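Local coordinates for beta-fructofuranosidase (Arthrobacter, PDB 3WPU), which belongs to the levansucrase/invertase family of beta-fructosidases, whose shared catalytic domain is a five-bladed beta-propeller, at residues Gly165-Arg168 / Glu174-Leu177. Residues are numbered along the deposited sequence; the frame is centred on the assembly and turned at random.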
# COMPACT_ATOMS: atom_id res chain seq x y z
N GLY A 165 7.24 -1.48 -2.21
CA GLY A 165 7.04 -2.93 -2.18
C GLY A 165 6.60 -3.34 -0.80
O GLY A 165 5.60 -2.83 -0.26
N SER A 166 7.31 -4.32 -0.24
CA SER A 166 6.97 -4.96 1.03
C SER A 166 8.24 -5.67 1.54
O SER A 166 9.25 -5.75 0.82
CB SER A 166 5.84 -5.98 0.85
OG SER A 166 6.15 -6.84 -0.24
N ALA A 167 8.20 -6.21 2.77
CA ALA A 167 9.39 -6.81 3.36
C ALA A 167 9.01 -7.96 4.27
O ALA A 167 8.22 -7.78 5.19
CB ALA A 167 10.19 -5.77 4.13
N ARG A 168 9.50 -9.14 3.94
CA ARG A 168 9.19 -10.36 4.68
C ARG A 168 10.33 -10.72 5.61
O ARG A 168 11.50 -10.73 5.19
CB ARG A 168 8.93 -11.49 3.68
CG ARG A 168 7.67 -11.30 2.85
CD ARG A 168 6.44 -11.66 3.66
NE ARG A 168 6.53 -13.07 4.03
CZ ARG A 168 6.12 -14.10 3.29
NH1 ARG A 168 5.49 -13.92 2.13
NH2 ARG A 168 6.34 -15.33 3.74
N GLU A 174 16.58 -12.43 8.94
CA GLU A 174 16.76 -12.09 7.53
C GLU A 174 15.51 -11.38 7.05
O GLU A 174 14.38 -11.69 7.47
CB GLU A 174 16.98 -13.35 6.70
CG GLU A 174 16.97 -13.18 5.19
CD GLU A 174 16.86 -14.53 4.51
OE1 GLU A 174 17.78 -15.34 4.72
OE2 GLU A 174 15.84 -14.77 3.81
N ILE A 175 15.73 -10.45 6.13
CA ILE A 175 14.66 -9.71 5.49
C ILE A 175 14.73 -9.90 3.98
O ILE A 175 15.78 -9.65 3.36
CB ILE A 175 14.79 -8.21 5.82
CG1 ILE A 175 14.65 -7.97 7.34
CG2 ILE A 175 13.76 -7.41 5.03
CD1 ILE A 175 14.93 -6.53 7.75
N LYS A 176 13.61 -10.33 3.39
CA LYS A 176 13.46 -10.31 1.94
C LYS A 176 12.69 -9.05 1.57
O LYS A 176 11.48 -8.93 1.84
CB LYS A 176 12.72 -11.54 1.45
CG LYS A 176 13.46 -12.84 1.60
CD LYS A 176 12.61 -13.95 1.02
CE LYS A 176 13.29 -15.31 0.98
NZ LYS A 176 13.21 -15.91 2.33
N LEU A 177 13.42 -8.08 1.02
CA LEU A 177 12.85 -6.83 0.60
C LEU A 177 12.38 -6.92 -0.87
O LEU A 177 13.17 -7.03 -1.80
CB LEU A 177 13.86 -5.72 0.81
CG LEU A 177 13.45 -4.30 0.40
CD1 LEU A 177 12.18 -3.87 1.10
CD2 LEU A 177 14.59 -3.34 0.68
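Strands 159-169 and 174-184 form a beta hairpin, and near its turn Arg168 and Lys176 face each other as an antiparallel hydrogen-bonded pair. Two nearly straight backbone bonds close the ring, Arg168 N to Lys176 O at 2.9 Å and Lys176 N to Arg168 O at 2.8 Å. Each carbonyl also takes a CA-H...O contact, Lys176 O from Ala167 CA and Arg168 O from Ile175 CA, both 3.3 Å long.

On one face the Ala167 methyl touches two branched side chains of the partner strand, with CB 4.0 Å from Ile175 CG2 and 4.1 Å from Leu177 CD1. Leu177 holds CG anti to its N (chi1 179°), and its CD1 comes toward the neighbouring strand, 3.5 Å from Ser166 O. Trp78 of strand 72-81 and Phe219 of strand 213-226 add to this buried apolar layer.

Arg168 and Lys176 start side by side on the other face, CB to CB 4.4 Å, and then part. The arginine chain, bent at chi2 and chi3, carries NH1 to a hydrogen bond with Thr249 OG1. Lys176 runs extended until a bend at chi4 (80°) brings its NZ to 3.2 Å from Glu174 OE2, a salt bridge within its own strand. The hairpin gives the first two strands of the antiparallel meander 159-169, 174-184, 197-210, 213-226, while strand 72-81, parallel to 159-169, probably belongs to the adjacent blade; such an up-and-down meander is typical of a beta-propeller blade.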